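Local coordinates for protein blood group a-and b-cleaving endo-beta-galactosidase (Streptococcus pneumoniae, PDB 2YGM) that belongs to an endo-beta-galactosidase that cleaves blood group A and B glycans, and here binds galactose- and fucose-containing sugar through one of two NPCBM-type carbohydrate-binding modules, at residues M12-A17 with K26-D31; K44-T49 with I89-N94; T63-P68 with W157-V162; H100-R105 with G125-T130. One frame throughout, in Å; residues are numbered along the deposited sequence.

Contact 1 of 4, residues M12-A17 with K26-D31. With FUC (alpha-L-fucopyranose), chain C.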
# COMPACT_ATOMS: atom_id res chain seq x y z
N MET A 12 5.48 10.02 -1.82
CA MET A 12 6.58 10.68 -1.11
C MET A 12 6.43 12.21 -1.14
O MET A 12 5.47 12.75 -1.69
CB MET A 12 7.93 10.31 -1.72
CG MET A 12 8.27 8.84 -1.73
SD MET A 12 9.98 8.63 -2.24
CE MET A 12 9.80 7.28 -3.39
N ASP A 13 7.41 12.89 -0.54
CA ASP A 13 7.48 14.34 -0.60
C ASP A 13 8.68 14.78 -1.42
O ASP A 13 9.81 14.35 -1.17
CB ASP A 13 7.56 14.94 0.80
CG ASP A 13 6.26 14.79 1.58
OD1 ASP A 13 5.21 15.27 1.09
OD2 ASP A 13 6.30 14.20 2.68
N TRP A 14 8.43 15.62 -2.42
CA TRP A 14 9.50 16.25 -3.17
C TRP A 14 10.11 17.39 -2.36
O TRP A 14 9.39 18.13 -1.68
CB TRP A 14 9.01 16.75 -4.53
CG TRP A 14 7.84 17.71 -4.51
CD1 TRP A 14 7.82 18.97 -3.97
CD2 TRP A 14 6.54 17.50 -5.08
NE1 TRP A 14 6.59 19.54 -4.16
CE2 TRP A 14 5.78 18.66 -4.83
CE3 TRP A 14 5.95 16.43 -5.77
CZ2 TRP A 14 4.45 18.79 -5.25
CZ3 TRP A 14 4.63 16.56 -6.18
CH2 TRP A 14 3.90 17.74 -5.92
N SER A 15 11.43 17.52 -2.42
CA SER A 15 12.13 18.62 -1.76
C SER A 15 11.95 19.92 -2.56
O SER A 15 12.09 21.02 -2.01
CB SER A 15 13.61 18.30 -1.58
OG SER A 15 14.23 18.06 -2.83
N SER A 16 11.64 19.77 -3.85
CA SER A 16 11.34 20.90 -4.74
C SER A 16 10.61 20.42 -6.00
O SER A 16 10.75 19.27 -6.41
CB SER A 16 12.62 21.63 -5.14
OG SER A 16 13.56 20.73 -5.70
N ALA A 17 9.83 21.32 -6.60
CA ALA A 17 9.04 21.01 -7.80
C ALA A 17 8.68 22.27 -8.57
O ALA A 17 8.01 23.16 -8.04
CB ALA A 17 7.78 20.23 -7.43
N LYS A 26 -1.27 27.06 -9.30
CA LYS A 26 -1.31 25.64 -9.65
C LYS A 26 -0.00 24.96 -9.27
O LYS A 26 1.06 25.58 -9.28
CB LYS A 26 -1.57 25.48 -11.15
CG LYS A 26 -2.88 26.07 -11.63
CD LYS A 26 -2.97 26.02 -13.14
CE LYS A 26 -4.34 26.42 -13.62
NZ LYS A 26 -4.38 26.57 -15.10
N THR A 27 -0.08 23.67 -8.93
CA THR A 27 1.11 22.91 -8.53
C THR A 27 1.21 21.56 -9.23
O THR A 27 0.25 21.10 -9.87
CB THR A 27 1.19 22.73 -6.99
OG1 THR A 27 -0.09 22.36 -6.48
CG2 THR A 27 1.65 24.01 -6.32
N VAL A 28 2.39 20.93 -9.12
CA VAL A 28 2.67 19.60 -9.66
C VAL A 28 1.70 18.56 -9.10
O VAL A 28 1.54 18.44 -7.89
CB VAL A 28 4.14 19.18 -9.36
CG1 VAL A 28 4.37 17.70 -9.65
CG2 VAL A 28 5.12 20.04 -10.15
N GLN A 29 1.03 17.83 -9.99
CA GLN A 29 -0.00 16.89 -9.57
C GLN A 29 0.50 15.47 -9.33
O GLN A 29 1.17 14.88 -10.18
CB GLN A 29 -1.17 16.89 -10.57
CG GLN A 29 -2.01 18.17 -10.58
CD GLN A 29 -2.57 18.54 -9.21
OE1 GLN A 29 -2.77 17.69 -8.34
NE2 GLN A 29 -2.83 19.83 -9.01
N LYS A 30 0.17 14.95 -8.15
CA LYS A 30 0.39 13.54 -7.82
C LYS A 30 -0.77 12.71 -8.36
O LYS A 30 -1.94 13.05 -8.17
CB LYS A 30 0.50 13.34 -6.30
CG LYS A 30 1.74 13.96 -5.67
CD LYS A 30 1.72 13.85 -4.15
CE LYS A 30 3.01 14.37 -3.55
NZ LYS A 30 3.02 14.30 -2.05
N ASP A 31 -0.43 11.62 -9.06
CA ASP A 31 -1.41 10.65 -9.57
C ASP A 31 -2.50 11.25 -10.46
O ASP A 31 -3.67 10.86 -10.37
CB ASP A 31 -2.04 9.85 -8.41
CG ASP A 31 -1.00 9.21 -7.51
OD1 ASP A 31 0.03 8.73 -8.03
OD2 ASP A 31 -1.21 9.17 -6.28
C1 FUC C . -3.94 27.78 -19.88
C2 FUC C . -3.37 27.52 -18.49
C3 FUC C . -3.38 28.81 -17.67
C4 FUC C . -4.78 29.41 -17.64
C5 FUC C . -5.27 29.61 -19.08
C6 FUC C . -6.68 30.20 -19.14
O2 FUC C . -2.05 27.04 -18.59
O3 FUC C . -2.91 28.57 -16.37
O4 FUC C . -5.66 28.54 -16.94
O5 FUC C . -5.22 28.38 -19.80

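Contact 2 of 4, residues K44-T49 with I89-N94. With GLA (alpha-D-galactopyranose), chain B.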
# COMPACT_ATOMS: atom_id res chain seq x y z
N LYS A 44 -7.37 10.07 -14.94
CA LYS A 44 -6.12 9.41 -14.56
C LYS A 44 -5.04 9.55 -15.63
O LYS A 44 -5.32 9.97 -16.76
CB LYS A 44 -6.37 7.94 -14.23
CG LYS A 44 -7.10 7.73 -12.91
CD LYS A 44 -7.18 6.25 -12.55
CE LYS A 44 -7.66 6.06 -11.12
NZ LYS A 44 -6.68 6.58 -10.12
N ILE A 45 -3.81 9.20 -15.26
CA ILE A 45 -2.66 9.29 -16.15
C ILE A 45 -2.75 8.26 -17.28
O ILE A 45 -2.83 7.06 -17.02
CB ILE A 45 -1.32 9.15 -15.37
CG1 ILE A 45 -1.17 10.31 -14.38
CG2 ILE A 45 -0.13 9.11 -16.33
CD1 ILE A 45 -0.08 10.13 -13.35
N SER A 46 -2.74 8.73 -18.52
CA SER A 46 -2.84 7.85 -19.68
C SER A 46 -1.77 8.11 -20.74
O SER A 46 -1.58 9.25 -21.19
CB SER A 46 -4.23 7.92 -20.31
OG SER A 46 -4.50 9.21 -20.82
N LEU A 47 -1.08 7.04 -21.13
CA LEU A 47 -0.04 7.10 -22.15
C LEU A 47 -0.29 6.09 -23.26
O LEU A 47 -1.22 5.29 -23.20
CB LEU A 47 1.34 6.87 -21.53
CG LEU A 47 1.99 8.05 -20.81
CD1 LEU A 47 3.25 7.61 -20.08
CD2 LEU A 47 2.29 9.17 -21.79
N LEU A 48 0.56 6.15 -24.28
CA LEU A 48 0.45 5.26 -25.43
C LEU A 48 1.53 4.18 -25.36
O LEU A 48 2.72 4.48 -25.42
CB LEU A 48 0.59 6.08 -26.72
CG LEU A 48 -0.23 5.67 -27.94
CD1 LEU A 48 -1.72 5.93 -27.72
CD2 LEU A 48 0.26 6.44 -29.16
N THR A 49 1.10 2.93 -25.21
CA THR A 49 2.00 1.78 -25.26
C THR A 49 2.21 1.40 -26.73
O THR A 49 2.02 2.23 -27.62
CB THR A 49 1.45 0.56 -24.44
OG1 THR A 49 0.75 1.03 -23.28
CG2 THR A 49 2.59 -0.36 -23.98
N ILE A 89 3.98 12.27 -23.21
CA ILE A 89 2.97 13.31 -23.04
C ILE A 89 1.59 12.67 -22.88
O ILE A 89 1.20 11.81 -23.67
CB ILE A 89 2.98 14.33 -24.21
CG1 ILE A 89 4.38 14.95 -24.36
CG2 ILE A 89 1.93 15.42 -24.00
CD1 ILE A 89 4.64 15.59 -25.70
N ASP A 90 0.89 13.08 -21.83
CA ASP A 90 -0.43 12.55 -21.50
C ASP A 90 -1.42 12.65 -22.67
O ASP A 90 -1.31 13.55 -23.51
CB ASP A 90 -0.98 13.27 -20.27
CG ASP A 90 -2.10 12.52 -19.60
OD1 ASP A 90 -3.25 12.60 -20.09
OD2 ASP A 90 -1.83 11.84 -18.58
N GLN A 91 -2.38 11.73 -22.71
CA GLN A 91 -3.40 11.73 -23.77
C GLN A 91 -4.39 12.90 -23.66
O GLN A 91 -5.04 13.25 -24.65
CB GLN A 91 -4.15 10.39 -23.81
CG GLN A 91 -3.32 9.19 -24.28
CD GLN A 91 -3.12 9.17 -25.79
OE1 GLN A 91 -2.32 9.92 -26.33
NE2 GLN A 91 -3.85 8.29 -26.47
N SER A 92 -4.49 13.49 -22.47
CA SER A 92 -5.44 14.57 -22.19
C SER A 92 -4.93 15.96 -22.60
O SER A 92 -5.68 16.94 -22.55
CB SER A 92 -5.84 14.57 -20.72
OG SER A 92 -4.72 14.79 -19.87
N ALA A 93 -3.67 16.03 -23.01
CA ALA A 93 -3.02 17.28 -23.39
C ALA A 93 -3.78 18.03 -24.49
O ALA A 93 -4.23 17.42 -25.47
CB ALA A 93 -1.59 17.02 -23.82
N ASN A 94 -3.91 19.34 -24.32
CA ASN A 94 -4.50 20.20 -25.35
C ASN A 94 -3.56 20.27 -26.55
O ASN A 94 -2.62 21.07 -26.59
CB ASN A 94 -4.82 21.59 -24.78
CG ASN A 94 -5.28 22.58 -25.85
OD1 ASN A 94 -6.08 22.25 -26.73
ND2 ASN A 94 -4.77 23.81 -25.77
C1 GLA B . -1.90 25.06 -22.60
C2 GLA B . -2.68 23.82 -22.13
C3 GLA B . -2.74 23.78 -20.61
C4 GLA B . -1.33 23.79 -20.03
C5 GLA B . -0.57 25.01 -20.54
C6 GLA B . 0.89 24.97 -20.07
O2 GLA B . -3.99 23.85 -22.65
O3 GLA B . -3.44 22.64 -20.19
O4 GLA B . -0.66 22.60 -20.40
O5 GLA B . -0.62 25.13 -21.96
O6 GLA B . 1.64 25.98 -20.70

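Contact 3 of 4, residues T63-P68 with W157-V162. With CA (calcium ion), chain E; GLA (alpha-D-galactopyranose), chain B; GAL (beta-D-galactopyranose), chain D.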
# COMPACT_ATOMS: atom_id res chain seq x y z
N THR A 63 3.23 16.85 -14.68
CA THR A 63 3.79 18.20 -14.71
C THR A 63 3.67 18.87 -16.08
O THR A 63 3.19 18.28 -17.04
CB THR A 63 5.27 18.23 -14.21
OG1 THR A 63 5.67 19.59 -14.00
CG2 THR A 63 6.21 17.56 -15.21
N VAL A 64 4.09 20.14 -16.13
CA VAL A 64 4.25 20.85 -17.39
C VAL A 64 5.73 21.17 -17.55
O VAL A 64 6.34 21.72 -16.63
CB VAL A 64 3.39 22.14 -17.44
CG1 VAL A 64 3.77 23.01 -18.63
CG2 VAL A 64 1.91 21.80 -17.48
N ALA A 65 6.30 20.80 -18.69
CA ALA A 65 7.72 21.03 -18.97
C ALA A 65 8.07 22.51 -18.99
O ALA A 65 7.22 23.35 -19.29
CB ALA A 65 8.10 20.38 -20.29
N ASP A 66 9.31 22.83 -18.64
CA ASP A 66 9.80 24.21 -18.69
C ASP A 66 11.22 24.23 -19.28
O ASP A 66 11.48 23.51 -20.25
CB ASP A 66 9.74 24.86 -17.30
CG ASP A 66 9.47 26.36 -17.36
OD1 ASP A 66 9.19 26.89 -18.46
OD2 ASP A 66 9.53 27.02 -16.31
N SER A 67 12.12 25.03 -18.73
CA SER A 67 13.50 25.09 -19.25
C SER A 67 14.60 24.89 -18.20
O SER A 67 15.44 25.77 -18.02
CB SER A 67 13.73 26.38 -20.04
OG SER A 67 13.14 26.30 -21.33
N PRO A 68 14.60 23.74 -17.51
CA PRO A 68 13.59 22.68 -17.50
C PRO A 68 12.60 22.80 -16.34
O PRO A 68 12.80 23.62 -15.43
CB PRO A 68 14.41 21.41 -17.32
CG PRO A 68 15.58 21.86 -16.49
CD PRO A 68 15.85 23.30 -16.84
N TRP A 157 3.40 25.05 -23.89
CA TRP A 157 2.00 24.76 -24.20
C TRP A 157 1.70 23.28 -24.47
O TRP A 157 2.30 22.67 -25.35
CB TRP A 157 1.52 25.63 -25.37
CG TRP A 157 1.64 27.11 -25.11
CD1 TRP A 157 1.51 27.75 -23.90
CD2 TRP A 157 1.87 28.14 -26.08
NE1 TRP A 157 1.67 29.10 -24.06
CE2 TRP A 157 1.89 29.37 -25.38
CE3 TRP A 157 2.08 28.14 -27.47
CZ2 TRP A 157 2.10 30.60 -26.03
CZ3 TRP A 157 2.29 29.36 -28.11
CH2 TRP A 157 2.30 30.57 -27.39
N GLY A 158 0.78 22.72 -23.68
CA GLY A 158 0.36 21.34 -23.84
C GLY A 158 1.40 20.30 -23.45
O GLY A 158 1.19 19.10 -23.66
N ASP A 159 2.51 20.75 -22.86
CA ASP A 159 3.60 19.87 -22.46
C ASP A 159 3.28 19.14 -21.16
O ASP A 159 4.04 19.21 -20.19
CB ASP A 159 4.91 20.65 -22.34
CG ASP A 159 5.38 21.22 -23.66
OD1 ASP A 159 4.69 21.04 -24.69
OD2 ASP A 159 6.45 21.86 -23.68
N GLU A 160 2.16 18.42 -21.17
CA GLU A 160 1.67 17.69 -20.00
C GLU A 160 2.49 16.41 -19.77
O GLU A 160 1.98 15.30 -19.92
CB GLU A 160 0.20 17.31 -20.19
CG GLU A 160 -0.72 18.48 -20.53
CD GLU A 160 -1.24 19.19 -19.31
OE1 GLU A 160 -1.77 18.51 -18.41
OE2 GLU A 160 -1.11 20.43 -19.25
N VAL A 161 3.76 16.58 -19.40
CA VAL A 161 4.65 15.45 -19.18
C VAL A 161 4.18 14.66 -17.97
O VAL A 161 3.90 15.24 -16.91
CB VAL A 161 6.12 15.87 -19.00
CG1 VAL A 161 6.98 14.70 -18.53
CG2 VAL A 161 6.67 16.45 -20.30
N VAL A 162 4.08 13.35 -18.14
CA VAL A 162 3.77 12.45 -17.05
C VAL A 162 4.89 11.43 -16.83
O VAL A 162 5.42 10.84 -17.78
CB VAL A 162 2.40 11.73 -17.23
CG1 VAL A 162 1.25 12.72 -17.03
CG2 VAL A 162 2.30 11.05 -18.59
CA CA E . 6.88 22.75 -25.80
C1 GLA B . -1.90 25.06 -22.60
C2 GLA B . -2.68 23.82 -22.13
C3 GLA B . -2.74 23.78 -20.61
C4 GLA B . -1.33 23.79 -20.03
C5 GLA B . -0.57 25.01 -20.54
C6 GLA B . 0.89 24.97 -20.07
O2 GLA B . -3.99 23.85 -22.65
O3 GLA B . -3.44 22.64 -20.19
O4 GLA B . -0.66 22.60 -20.40
O5 GLA B . -0.62 25.13 -21.96
O6 GLA B . 1.64 25.98 -20.70
C1 GAL D . -2.97 29.91 -22.54
C2 GAL D . -3.17 28.49 -22.03
C3 GAL D . -2.22 27.48 -22.71
C4 GAL D . -2.01 27.77 -24.20
C5 GAL D . -1.89 29.27 -24.50
C6 GAL D . -1.77 29.59 -25.98
O2 GAL D . -2.95 28.52 -20.64
O3 GAL D . -2.78 26.20 -22.50
O4 GAL D . -3.05 27.19 -24.96
O5 GAL D . -3.01 29.95 -23.95
O6 GAL D . -1.46 30.96 -26.13
O HOH W 1 7.97 23.70 -27.57

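Contact 4 of 4, residues H100-R105 with G125-T130. With CA (calcium ion), chain E; GAL (beta-D-galactopyranose), chain D.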
# COMPACT_ATOMS: atom_id res chain seq x y z
N HIS A 100 1.72 23.00 -29.74
CA HIS A 100 1.38 22.46 -28.42
C HIS A 100 1.90 21.03 -28.28
O HIS A 100 2.11 20.34 -29.28
CB HIS A 100 -0.13 22.48 -28.21
CG HIS A 100 -0.66 23.80 -27.72
ND1 HIS A 100 -0.43 24.98 -28.38
CD2 HIS A 100 -1.42 24.10 -26.65
CE1 HIS A 100 -1.01 25.97 -27.72
NE2 HIS A 100 -1.63 25.46 -26.67
N ALA A 101 2.10 20.59 -27.03
CA ALA A 101 2.60 19.24 -26.73
C ALA A 101 3.83 18.87 -27.57
O ALA A 101 3.82 17.91 -28.35
CB ALA A 101 1.49 18.20 -26.89
N VAL A 102 4.88 19.68 -27.42
CA VAL A 102 6.16 19.44 -28.07
C VAL A 102 7.22 19.49 -26.98
O VAL A 102 7.57 20.57 -26.49
CB VAL A 102 6.46 20.50 -29.17
CG1 VAL A 102 7.84 20.28 -29.77
CG2 VAL A 102 5.40 20.45 -30.26
N VAL A 103 7.71 18.32 -26.59
CA VAL A 103 8.70 18.23 -25.52
C VAL A 103 10.04 17.85 -26.11
O VAL A 103 10.17 16.85 -26.82
CB VAL A 103 8.25 17.24 -24.41
CG1 VAL A 103 9.39 16.97 -23.42
CG2 VAL A 103 7.04 17.80 -23.69
N ASP A 104 11.04 18.68 -25.83
CA ASP A 104 12.36 18.52 -26.41
C ASP A 104 13.08 17.29 -25.86
O ASP A 104 13.69 16.53 -26.61
CB ASP A 104 13.20 19.78 -26.17
CG ASP A 104 14.55 19.72 -26.86
OD1 ASP A 104 14.62 20.05 -28.06
OD2 ASP A 104 15.55 19.35 -26.19
N ARG A 105 12.97 17.10 -24.55
CA ARG A 105 13.85 16.20 -23.82
C ARG A 105 13.32 15.89 -22.43
O ARG A 105 12.74 16.76 -21.77
CB ARG A 105 15.23 16.86 -23.69
CG ARG A 105 16.38 15.95 -23.40
CD ARG A 105 17.70 16.59 -23.81
NE ARG A 105 18.17 17.62 -22.87
CZ ARG A 105 18.12 18.94 -23.09
NH1 ARG A 105 17.62 19.43 -24.22
NH2 ARG A 105 18.59 19.77 -22.18
N GLY A 125 12.56 14.40 -29.86
CA GLY A 125 11.77 14.62 -28.66
C GLY A 125 10.43 13.90 -28.68
O GLY A 125 10.30 12.84 -29.29
N PHE A 126 9.44 14.47 -27.99
CA PHE A 126 8.12 13.87 -27.87
C PHE A 126 7.03 14.78 -28.43
O PHE A 126 6.99 15.98 -28.14
CB PHE A 126 7.79 13.56 -26.40
CG PHE A 126 8.68 12.52 -25.78
CD1 PHE A 126 9.93 12.85 -25.27
CD2 PHE A 126 8.24 11.20 -25.66
CE1 PHE A 126 10.74 11.88 -24.67
CE2 PHE A 126 9.05 10.22 -25.07
CZ PHE A 126 10.30 10.57 -24.57
N ARG A 127 6.14 14.21 -29.24
CA ARG A 127 4.93 14.89 -29.68
C ARG A 127 3.71 14.27 -29.01
O ARG A 127 3.83 13.31 -28.23
CB ARG A 127 4.80 14.84 -31.21
CG ARG A 127 5.92 15.55 -32.01
CD ARG A 127 6.05 17.02 -31.65
NE ARG A 127 6.32 17.87 -32.81
CZ ARG A 127 7.53 18.20 -33.26
NH1 ARG A 127 8.62 17.74 -32.67
NH2 ARG A 127 7.64 18.99 -34.32
N TYR A 128 2.53 14.81 -29.31
CA TYR A 128 1.27 14.34 -28.70
C TYR A 128 0.98 12.86 -28.97
O TYR A 128 0.28 12.22 -28.19
CB TYR A 128 0.10 15.22 -29.17
CG TYR A 128 -0.67 14.68 -30.36
CD1 TYR A 128 -0.24 14.91 -31.66
CD2 TYR A 128 -1.84 13.93 -30.17
CE1 TYR A 128 -0.95 14.40 -32.76
CE2 TYR A 128 -2.55 13.42 -31.25
CZ TYR A 128 -2.10 13.66 -32.54
OH TYR A 128 -2.81 13.15 -33.61
N ASN A 129 1.50 12.32 -30.08
CA ASN A 129 1.24 10.92 -30.43
C ASN A 129 2.41 9.95 -30.21
O ASN A 129 2.27 8.74 -30.45
CB ASN A 129 0.67 10.80 -31.86
CG ASN A 129 1.58 11.41 -32.93
OD1 ASN A 129 2.62 11.99 -32.62
ND2 ASN A 129 1.17 11.29 -34.18
N THR A 130 3.54 10.47 -29.74
CA THR A 130 4.72 9.64 -29.46
C THR A 130 4.41 8.60 -28.38
O THR A 130 3.86 8.93 -27.33
CB THR A 130 5.95 10.49 -29.03
OG1 THR A 130 6.13 11.57 -29.95
CG2 THR A 130 7.21 9.64 -29.02
CA CA E . 6.88 22.75 -25.80
C1 GAL D . -2.97 29.91 -22.54
C2 GAL D . -3.17 28.49 -22.03
C3 GAL D . -2.22 27.48 -22.71
C4 GAL D . -2.01 27.77 -24.20
C5 GAL D . -1.89 29.27 -24.50
C6 GAL D . -1.77 29.59 -25.98
O2 GAL D . -2.95 28.52 -20.64
O3 GAL D . -2.78 26.20 -22.50
O4 GAL D . -3.05 27.19 -24.96
O5 GAL D . -3.01 29.95 -23.95
O6 GAL D . -1.46 30.96 -26.13
O HOH W 1 7.97 23.70 -27.57

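Contact 1 of 4, residues M12-A17 with K26-D31
At the edge of the first NPCBM-type beta-sandwich module, Trp14 and Lys30 meet where the run leading into the short strand 16-17 passes the strand 29-30, two strands that belong to different sheets. The contact is a surface one, burying 273 Å² in all, and it has a polar and an apolar half. In the polar half, Lys30 reaches out with its chain extended beyond CG and donates from NZ to Met12 O at 2.9 Å. The C=O...N angle of 160° puts the ammonium almost straight ahead of the carbonyl. Asp13, next to Met12, leans in, but its OD1 stays 3.9 Å from Lys30 NZ, a long salt bridge. On the way to Met12 the lysine passes the indole of Trp14, with CE 3.8 Å from CZ3; the ammonium itself is too far from the six-membered ring for more than a weak cation-pi attraction. In the apolar half, the same ring end abuts Val28: CZ3 touches CG1, and CH2 lies 3.2 Å from Val28 O, which sits at the ring edge near its plane. Trp14 holds CG between its backbone N and carbonyl carbon (chi1 56°), which brings the indole back over its own segment, where the methyl of Ala17 lies against one face, toward the rim. Strand 69-74 also borders the indole, through Ile71 and Tyr73. Lys26 turns to the sugar instead, its NZ donating to fucose O3 at 2.8 Å and to O4, while Ala17 CB meets the other branch of Val28, CG2, at 3.8 Å.

Contact 2 of 4, residues K44-T49 with I89-N94
Strand 45-48 and the turn at Asp90 approach most closely at Leu47 and Asp90, whose CA atoms are 5.5 Å apart, and Gln91 N donates to Ser46 O at 3.0 Å. Ser46 is gripped a second time, through its own N, which donates to Asp90 OD2 at 3.2 Å with an N-H...O angle of 160°; this donor comes from above the carboxylate plane. Asp90 swings its carboxylate across to the strand, CG lying opposite the backbone N (chi1 -162°). Its other oxygen, OD1, looks after its own loop: Ser92 N binds the anti lone pair at 2.8 Å, closing an Asx turn, and Ser92 OG adds a 2.6 Å bond from above the plane. One aspartate thus ties the type I turn Asp90-Ala93 of an NPCBM-type beta-sandwich module to a strand of the 45-48/54-57 hairpin. Three donors share its buried carboxylate, which would be expected to favour the charged form. Beside it Gln91 lies over the strand, with CB 3.2 Å from Ser46 OG. Bent at chi2, the glutamine side chain crosses that of Leu48 at about a right angle, with NE2 3.4 Å from CD1. Leu47 CD2 comes within 3.4 Å of Ile89 O, just ahead of the turn. Further along the loop, Asn94 ND2 donates to alpha-galactose O2.

Contact 3 of 4, residues T63-P68 with W157-V162
Part of the galactose-binding site and of the neighbouring calcium site lies on this contact, where the loop after strand 60-62 pairs with the approach to strand 161-171. Thr63 N donates to Val161 O at 2.8 Å, and Ala65 N to Asp159 O at 3.1 Å, the latter within the carbonyl plane. Asp159 O also accepts from Val161 N, closing the inverse gamma turn centred on Glu160; a second such turn, with a weak Glu160 N to Gly158 O bond, is centred on Asp159. Val64 CA closes on Asp159 O as well, in a C-H...O contact. The turns send neighbouring side chains to different tasks: Asp159 CB packs on Ala65 CB at 3.8 Å and its OD2 binds calcium at 2.3 Å, whereas Glu160 leaves the loop for the sugar. In this NPCBM-type beta-sandwich module the metal is completed by a water and by the carbonyls of Val102, Ala152 and His155. Glu160 is bent at chi2 (-87°), which brings its carboxylate to the O3 and O4 hydroxyls of the alpha-galactose; OE2 accepts from alpha-galactose O4 at 2.5 Å, a length too short to trust in detail, and weakly from O3. Thr35 OG1 is a further hydrogen-bond partner of OE2. Val64 flanks this oxygen with CG2 and the sugar with CG1, 3.8 Å from C6 of the alpha-galactose. Across the ring, Gly158 N donates to O5. Trp157 is the platform for the second sugar, beta-galactose: C6 stands 3.7 Å above the indole plane, over its centre, and C4 also lies over a face, while O6 of the alpha-galactose sits at the indole's edge.

Contact 4 of 4, residues H100-R105 with G125-T130
A single antiparallel bridge joins two loops at the ligand-binding end of the NPCBM-type beta-sandwich module, the one leading into strand 105-110 and the other leading toward strand 133-138. Val103 and Phe126 form the hydrogen-bonded pair: Val103 N donates to Phe126 O at 2.9 Å and Phe126 N to Val103 O at 2.8 Å, both nearly straight and in the carbonyl planes. The touching parts run 174° apart, confirming the antiparallel sense. On the flanks, C-H...O contacts from Gly125 CA to Val103 O and from Arg127 CA to Ala101 O extend the pairing without further bridges. Gly125, with positive phi, lies opposite Asp104, its CA close to both Val103 O and Asp104 O. Bends at chi2 and chi3 fold Arg127 back along Val102, so that the two side chains point the same way; CG1 lies over one guanidinium face and CG2 is 3.7 Å from NE. This places an apolar group against the flat cation. Next along the chain, Arg127 N donates to Thr130 OG1 at 2.7 Å, fastening the type I turn that carries Tyr128, whose CB packs on Ala101 CB. The first loop also serves the ligands. Val102 O binds calcium at 2.4 Å, and His100 presents its ring edge in plane to the beta-galactose, NE2 to O4 2.8 Å.

Overall arrangement
All four contacts lie in the first module; contacts 2, 3 and 4 gather at its sugar- and calcium-binding end, while contact 1 reaches the ligand only through Lys26. Contacts 3 and 4 are closest, with centres 9 Å apart, and share the calcium ion, its water and the beta-galactose; contact 4 is nested inside the loop closed by contact 3, and Asp159 OD1 lies 3.1 Å from Val102 N, a probable hydrogen bond. Contact 2, centred about 12 Å from contact 3, joins it at the alpha-galactose and through a probable Asp90 N to Glu160 O bond of 3.1 Å. Contact 1, about 14 Å from contact 3, touches it where Val28 packs on Thr63; it does not reach contact 4.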